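Local atomic coordinates of Thiol:disulfide interchange protein, thioredoxin family protein (Chlorobaculum tepidum, PDB entry 3OR5), a protein that probably acts as a thioredoxin-like thiol:disulfide oxidoreductase, of the kind associated with cytochrome c biogenesis. Residues Arg10-Pro15 / Gly127-Val132; Gly34-Val39 / Arg66-Val71. All coordinates share one frame; numbering follows the deposited sequence.

Overall arrangement
Both contacts belong to the thioredoxin-type domain and reach the same mixed sheet, at different depths. Contact 2 is buried: it pairs two neighbouring parallel strands, 36-42 and 68-74, through a run of backbone bonds, with apolar and aromatic side chains on the A36/I38/F68/F70 face and Y37, T69 and two valines on the other. Contact 1 lies at the surface, where the proline-rich segment 10-15 is bridged once to N128, just ahead of the edge strand 129-133, and its few bonds are backbone bonds backed by small apolar touches and an asparagine amide. The centres are about 13 Å apart, yet they meet, CB of A14 in contact 1 lying 3.3 Å from OH of Y37 in contact 2.

Contact 1 (Arg10-Pro15 / Gly127-Val132); sequences RPTPAP and GNVSGV
V129, N128 and T12 bury the most surface here, and they gather round a single backbone bridge between P13 and N128. V129 N gives a nearly straight hydrogen bond to T12 O, 2.7 Å long with 170° at the hydrogen, and A14 N gives one to G127 O at 3.0 Å. The V129 side chain runs obliquely across that of T12, its CB 3.9 Å from T12 CG2. With CG2 of V129 placed beside its own backbone N, that methyl reaches both T12 O and A14 CA, the latter at 3.9 Å. N128 works differently: its CG stands anti to the carbonyl carbon (chi1 -74°), which carries the amide to the ring of P11, where ND2 comes within 3.4 Å of P11 CB and OD1 within 3.5 Å of the same atom. An alanine in place of N128 would probably leave P11 CB without its amide neighbour and open a gap beside the P11 ring. N128 N is hydrogen-bonded to OD1 of D124. Around the bridge, Y109 donates through OH a hydrogen bond to P13 O and touches T12 and V129, while A14 and V129 both rest on I123 of the adjacent strand 119-123.

Contact 2 (Gly34-Val39 / Arg66-Val71); sequences GKAYIV and RGFTFV
The beta-alpha-beta unit of the thioredoxin fold, strand 36-42, helix 47-63 and strand 68-74, brings these parallel strands together; the start of its helix carries a thioredoxin-type CxxC pattern, consistent with a redox centre. A36, Y37, I38 and V39 pair in register with F68, T69, F70 and V71. Four backbone bonds join them: A36 N to G67 O, T69 N to A36 O, I38 N to T69 O at 3.1 Å, and V71 N to I38 O at 2.9 Å. Where the strands begin, a water donates to G34 O and G67 O. On the face carrying A36, I38, F68 and F70, the I38 side chain lies alongside that of F70, its CB 3.7 Å from F70 CD1, and crosses F68 obliquely, CG1 meeting the F68 ring edge 3.9 Å from CE1. Helices 47-63 and 139-150 pack here. On the other face, Y37 CB sits 4.0 Å from T69 CG2. T69 OG1, anti to its backbone N (chi1 -170°), donates to F70 O at 2.8 Å and accepts a hydrogen bond from Q60 NE2. F68 CG is anti to N (chi1 166°), and its CZ stands 3.6 Å above the F70 ring plane, over the centre.

Contact 1 (Arg10-Pro15 / Gly127-Val132)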
ATOM      1  N   ARG A  10      -0.076 -21.382   9.438  1.00 30.10           N
ATOM      2  CA  ARG A  10      -0.121 -21.363   7.989  1.00 32.38           C
ATOM      3  C   ARG A  10       0.249 -19.981   7.421  1.00 31.70           C
ATOM      4  O   ARG A  10      -0.579 -19.086   7.409  1.00 32.44           O
ATOM      5  CB  ARG A  10      -1.561 -21.680   7.589  1.00 31.57           C
ATOM      6  CG  ARG A  10      -2.119 -22.925   8.326  1.00 36.02           C
ATOM      7  CD  ARG A  10      -1.589 -24.277   7.690  1.00 40.60           C
ATOM      8  NE  ARG A  10      -2.585 -25.371   7.791  1.00 41.91           N
ATOM      9  CZ  ARG A  10      -2.411 -26.543   8.418  1.00 44.18           C
ATOM     10  NH1 ARG A  10      -1.262 -26.861   9.021  1.00 46.09           N
ATOM     11  NH2 ARG A  10      -3.393 -27.418   8.428  1.00 40.25           N
ATOM     12  N   PRO A  11       1.486 -19.808   6.912  1.00 32.24           N
ATOM     13  CA  PRO A  11       1.705 -18.420   6.457  1.00 30.65           C
ATOM     14  C   PRO A  11       0.969 -18.100   5.144  1.00 29.60           C
ATOM     15  O   PRO A  11       0.532 -18.984   4.406  1.00 29.38           O
ATOM     16  CB  PRO A  11       3.213 -18.353   6.263  1.00 31.22           C
ATOM     17  CG  PRO A  11       3.754 -19.772   6.430  1.00 33.85           C
ATOM     18  CD  PRO A  11       2.553 -20.701   6.419  1.00 32.31           C
ATOM     19  N   THR A  12       0.884 -16.818   4.838  1.00 27.12           N
ATOM     20  CA  THR A  12       0.097 -16.329   3.720  1.00 25.97           C
ATOM     21  C   THR A  12       1.089 -15.475   2.903  1.00 23.75           C
ATOM     22  O   THR A  12       1.063 -14.274   3.019  1.00 22.90           O
ATOM     23  CB  THR A  12      -1.039 -15.439   4.305  1.00 26.05           C
ATOM     24  OG1 THR A  12      -1.895 -16.254   5.143  1.00 33.08           O
ATOM     25  CG2 THR A  12      -1.884 -14.775   3.233  1.00 27.26           C
ATOM     26  N   PRO A  13       1.910 -16.097   2.034  1.00 23.86           N
ATOM     27  CA  PRO A  13       3.000 -15.428   1.312  1.00 23.96           C
ATOM     28  C   PRO A  13       2.419 -14.282   0.485  1.00 24.64           C
ATOM     29  O   PRO A  13       1.304 -14.371  -0.072  1.00 25.66           O
ATOM     30  CB  PRO A  13       3.549 -16.540   0.385  1.00 25.42           C
ATOM     31  CG  PRO A  13       3.047 -17.818   1.070  1.00 24.87           C
ATOM     32  CD  PRO A  13       1.713 -17.479   1.545  1.00 26.19           C
ATOM     33  N   ALA A  14       3.132 -13.151   0.480  1.00 23.10           N
ATOM     34  CA  ALA A  14       2.690 -12.028  -0.328  1.00 22.56           C
ATOM     35  C   ALA A  14       2.854 -12.359  -1.807  1.00 20.65           C
ATOM     36  O   ALA A  14       3.720 -13.147  -2.166  1.00 22.08           O
ATOM     37  CB  ALA A  14       3.547 -10.836   0.003  1.00 22.16           C
ATOM     38  N   PRO A  15       2.063 -11.727  -2.645  1.00 21.13           N
ATOM     39  CA  PRO A  15       2.211 -11.970  -4.086  1.00 21.63           C
ATOM     40  C   PRO A  15       3.372 -11.204  -4.710  1.00 21.21           C
ATOM     41  O   PRO A  15       3.884 -10.253  -4.141  1.00 20.39           O
ATOM     42  CB  PRO A  15       0.919 -11.413  -4.675  1.00 23.17           C
ATOM     43  CG  PRO A  15       0.431 -10.395  -3.668  1.00 24.57           C
ATOM     44  CD  PRO A  15       1.047 -10.697  -2.352  1.00 22.87           C
ATOM     45  N   GLY A 127       7.470 -11.517   5.030  1.00 23.15           N
ATOM     46  CA  GLY A 127       6.983 -11.656   3.694  1.00 21.60           C
ATOM     47  C   GLY A 127       5.556 -12.211   3.737  1.00 20.19           C
ATOM     48  O   GLY A 127       5.038 -12.563   2.712  1.00 24.46           O
ATOM     49  N   ASN A 128       4.902 -12.199   4.870  1.00 18.97           N
ATOM     50  CA  ASN A 128       3.524 -12.769   4.920  1.00 18.49           C
ATOM     51  C   ASN A 128       2.496 -11.640   4.953  1.00 15.42           C
ATOM     52  O   ASN A 128       2.713 -10.600   5.647  1.00 16.42           O
ATOM     53  CB  ASN A 128       3.394 -13.589   6.158  1.00 20.89           C
ATOM     54  CG  ASN A 128       4.138 -14.862   6.017  1.00 29.35           C
ATOM     55  OD1 ASN A 128       4.385 -15.319   4.879  1.00 34.91           O
ATOM     56  ND2 ASN A 128       4.614 -15.389   7.135  1.00 35.90           N
ATOM     57  N   VAL A 129       1.328 -11.878   4.340  1.00 14.86           N
ATOM     58  CA  VAL A 129       0.267 -10.917   4.538  1.00 14.13           C
ATOM     59  C   VAL A 129      -0.391 -11.178   5.887  1.00 15.44           C
ATOM     60  O   VAL A 129      -0.954 -12.269   6.106  1.00 17.63           O
ATOM     61  CB  VAL A 129      -0.818 -11.050   3.467  1.00 12.87           C
ATOM     62  CG1 VAL A 129      -1.865  -9.973   3.631  1.00 15.98           C
ATOM     63  CG2 VAL A 129      -0.195 -10.948   2.086  1.00 17.45           C
ATOM     64  N   SER A 130      -0.290 -10.228   6.806  1.00 12.29           N
ATOM     65  CA  SER A 130      -0.692 -10.418   8.203  1.00 14.16           C
ATOM     66  C   SER A 130      -2.073  -9.889   8.461  1.00 13.18           C
ATOM     67  O   SER A 130      -2.780 -10.341   9.367  1.00 12.70           O
ATOM     68  CB  SER A 130       0.275  -9.522   9.059  1.00 15.93           C
ATOM     69  OG  SER A 130       1.452 -10.280   9.234  1.00 29.56           O
ATOM     70  N   GLY A 131      -2.498  -8.913   7.676  1.00 12.03           N
ATOM     71  CA  GLY A 131      -3.762  -8.256   8.022  1.00 13.00           C
ATOM     72  C   GLY A 131      -4.258  -7.387   6.863  1.00 12.97           C
ATOM     73  O   GLY A 131      -3.518  -7.042   5.931  1.00 12.40           O
ATOM     74  N   VAL A 132      -5.530  -7.051   6.967  1.00 12.06           N
ATOM     75  CA  VAL A 132      -6.184  -6.198   5.988  1.00 14.46           C
ATOM     76  C   VAL A 132      -6.781  -5.010   6.697  1.00 14.73           C
ATOM     77  O   VAL A 132      -7.511  -5.160   7.686  1.00 14.81           O
ATOM     78  CB  VAL A 132      -7.282  -7.010   5.198  1.00 15.41           C
ATOM     79  CG1 VAL A 132      -7.817  -6.105   4.155  1.00 20.89           C
ATOM     80  CG2 VAL A 132      -6.686  -8.306   4.549  1.00 20.08           C
TER

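Contact 2 (Gly34-Val39 / Arg66-Val71)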
ATOM      1  N   GLY A  34      12.487  -8.744   2.590  1.00 18.36           N
ATOM      2  CA  GLY A  34      12.913  -8.459   3.937  1.00 17.66           C
ATOM      3  C   GLY A  34      12.382  -7.162   4.545  1.00 17.81           C
ATOM      4  O   GLY A  34      12.730  -6.790   5.668  1.00 18.06           O
ATOM      5  N   LYS A  35      11.570  -6.484   3.768  1.00 16.51           N
ATOM      6  CA  LYS A  35      10.945  -5.237   4.171  1.00 15.29           C
ATOM      7  C   LYS A  35       9.477  -5.432   4.538  1.00 15.66           C
ATOM      8  O   LYS A  35       8.824  -6.215   3.938  1.00 16.68           O
ATOM      9  CB  LYS A  35      11.043  -4.210   3.042  1.00 16.90           C
ATOM     10  CG  LYS A  35      12.406  -3.694   2.743  1.00 22.26           C
ATOM     11  CD  LYS A  35      12.394  -2.445   1.894  1.00 29.10           C
ATOM     12  CE  LYS A  35      13.751  -1.935   1.595  1.00 32.44           C
ATOM     13  NZ  LYS A  35      13.775  -1.075   0.402  1.00 40.12           N
ATOM     14  N   ALA A  36       9.016  -4.706   5.541  1.00 13.69           N
ATOM     15  CA  ALA A  36       7.553  -4.687   5.807  1.00 13.09           C
ATOM     16  C   ALA A  36       7.018  -3.660   4.807  1.00 11.65           C
ATOM     17  O   ALA A  36       7.708  -2.734   4.401  1.00 12.10           O
ATOM     18  CB  ALA A  36       7.252  -4.284   7.178  1.00 12.63           C
ATOM     19  N   TYR A  37       5.752  -3.849   4.366  1.00 10.14           N
ATOM     20  CA  TYR A  37       5.211  -2.818   3.478  1.00  9.59           C
ATOM     21  C   TYR A  37       3.681  -2.894   3.599  1.00 10.53           C
ATOM     22  O   TYR A  37       3.123  -3.937   4.009  1.00 11.59           O
ATOM     23  CB  TYR A  37       5.647  -2.959   2.038  1.00  9.42           C
ATOM     24  CG  TYR A  37       5.425  -4.332   1.372  1.00 10.79           C
ATOM     25  CD1 TYR A  37       4.332  -4.510   0.556  1.00 14.27           C
ATOM     26  CD2 TYR A  37       6.376  -5.351   1.476  1.00 15.92           C
ATOM     27  CE1 TYR A  37       4.144  -5.715  -0.145  1.00 15.92           C
ATOM     28  CE2 TYR A  37       6.212  -6.516   0.811  1.00 20.76           C
ATOM     29  CZ  TYR A  37       5.084  -6.730   0.074  1.00 20.09           C
ATOM     30  OH  TYR A  37       4.920  -7.895  -0.654  1.00 23.86           O
ATOM     31  N   ILE A  38       3.050  -1.802   3.200  1.00 10.23           N
ATOM     32  CA  ILE A  38       1.546  -1.764   3.208  1.00  8.56           C
ATOM     33  C   ILE A  38       1.160  -1.366   1.817  1.00 10.18           C
ATOM     34  O   ILE A  38       1.613  -0.304   1.321  1.00 11.33           O
ATOM     35  CB  ILE A  38       1.022  -0.774   4.277  1.00  8.69           C
ATOM     36  CG1 ILE A  38       1.237  -1.338   5.693  1.00 12.00           C
ATOM     37  CG2 ILE A  38      -0.465  -0.523   4.057  1.00 12.03           C
ATOM     38  CD1 ILE A  38       0.986  -0.256   6.805  1.00 13.41           C
ATOM     39  N   VAL A  39       0.295  -2.197   1.185  1.00 10.04           N
ATOM     40  CA  VAL A  39      -0.168  -1.905  -0.199  1.00  9.46           C
ATOM     41  C   VAL A  39      -1.554  -1.293  -0.023  1.00  9.54           C
ATOM     42  O   VAL A  39      -2.441  -1.903   0.570  1.00 10.54           O
ATOM     43  CB  VAL A  39      -0.237  -3.175  -1.001  1.00 10.92           C
ATOM     44  CG1 VAL A  39      -0.811  -2.888  -2.427  1.00 12.94           C
ATOM     45  CG2 VAL A  39       1.172  -3.836  -1.070  1.00 13.45           C
ATOM     46  N   ARG A  66      14.226   2.443   7.304  1.00 11.28           N
ATOM     47  CA  ARG A  66      14.188   1.517   8.420  1.00 11.76           C
ATOM     48  C   ARG A  66      13.408   0.262   8.042  1.00 12.05           C
ATOM     49  O   ARG A  66      12.869  -0.463   8.946  1.00 14.69           O
ATOM     50  CB  ARG A  66      13.559   2.223   9.643  1.00 10.65           C
ATOM     51  CG  ARG A  66      14.526   3.358  10.150  1.00 12.58           C
ATOM     52  CD  ARG A  66      13.945   4.090  11.329  1.00 13.93           C
ATOM     53  NE  ARG A  66      13.889   3.210  12.501  1.00 14.96           N
ATOM     54  CZ  ARG A  66      13.331   3.628  13.634  1.00 13.86           C
ATOM     55  NH1 ARG A  66      12.902   4.892  13.788  1.00 16.06           N
ATOM     56  NH2 ARG A  66      13.321   2.792  14.699  1.00 17.03           N
ATOM     57  N   GLY A  67      13.401  -0.031   6.751  1.00 12.36           N
ATOM     58  CA  GLY A  67      12.932  -1.347   6.327  1.00 12.28           C
ATOM     59  C   GLY A  67      11.461  -1.430   5.994  1.00 13.06           C
ATOM     60  O   GLY A  67      10.888  -2.529   6.037  1.00 16.57           O
ATOM     61  N   PHE A  68      10.891  -0.262   5.726  1.00 10.67           N
ATOM     62  CA  PHE A  68       9.401  -0.244   5.459  1.00 12.09           C
ATOM     63  C   PHE A  68       9.080   0.675   4.306  1.00 12.51           C
ATOM     64  O   PHE A  68       9.797   1.684   4.098  1.00 12.59           O
ATOM     65  CB  PHE A  68       8.645   0.301   6.709  1.00 12.88           C
ATOM     66  CG  PHE A  68       7.208   0.664   6.424  1.00 14.54           C
ATOM     67  CD1 PHE A  68       6.212  -0.333   6.380  1.00 11.97           C
ATOM     68  CD2 PHE A  68       6.898   1.965   6.072  1.00 13.03           C
ATOM     69  CE1 PHE A  68       4.911   0.017   5.935  1.00 13.46           C
ATOM     70  CE2 PHE A  68       5.637   2.356   5.685  1.00 14.51           C
ATOM     71  CZ  PHE A  68       4.614   1.362   5.659  1.00 11.21           C
ATOM     72  N   THR A  69       8.034   0.331   3.531  1.00  9.77           N
ATOM     73  CA  THR A  69       7.497   1.347   2.560  1.00 10.41           C
ATOM     74  C   THR A  69       5.997   1.131   2.364  1.00 11.09           C
ATOM     75  O   THR A  69       5.494   0.007   2.479  1.00 11.58           O
ATOM     76  CB  THR A  69       8.156   1.244   1.200  1.00 11.76           C
ATOM     77  OG1 THR A  69       7.779   2.370   0.368  1.00 11.31           O
ATOM     78  CG2 THR A  69       7.871  -0.114   0.400  1.00 13.02           C
ATOM     79  N   PHE A  70       5.294   2.232   2.102  1.00 10.02           N
ATOM     80  CA  PHE A  70       3.945   2.076   1.480  1.00 10.45           C
ATOM     81  C   PHE A  70       4.106   1.826  -0.036  1.00 11.35           C
ATOM     82  O   PHE A  70       5.144   2.173  -0.688  1.00 11.06           O
ATOM     83  CB  PHE A  70       3.140   3.355   1.678  1.00  9.65           C
ATOM     84  CG  PHE A  70       2.636   3.520   3.078  1.00  9.45           C
ATOM     85  CD1 PHE A  70       1.504   2.843   3.475  1.00 11.30           C
ATOM     86  CD2 PHE A  70       3.263   4.383   3.978  1.00 11.22           C
ATOM     87  CE1 PHE A  70       1.066   2.993   4.804  1.00 10.35           C
ATOM     88  CE2 PHE A  70       2.796   4.586   5.273  1.00 12.55           C
ATOM     89  CZ  PHE A  70       1.690   3.870   5.699  1.00 11.09           C
ATOM     90  N   VAL A  71       3.077   1.202  -0.628  1.00  9.74           N
ATOM     91  CA  VAL A  71       3.001   1.169  -2.067  1.00  9.75           C
ATOM     92  C   VAL A  71       1.539   1.504  -2.377  1.00 10.11           C
ATOM     93  O   VAL A  71       0.605   0.890  -1.765  1.00 11.29           O
ATOM     94  CB  VAL A  71       3.249  -0.248  -2.554  1.00 11.56           C
ATOM     95  CG1 VAL A  71       3.069  -0.324  -4.067  1.00 13.50           C
ATOM     96  CG2 VAL A  71       4.652  -0.729  -2.179  1.00 11.03           C
TER
HETATM   97  O   HOH W   1      12.452  -4.728   7.433  1.00 20.93           O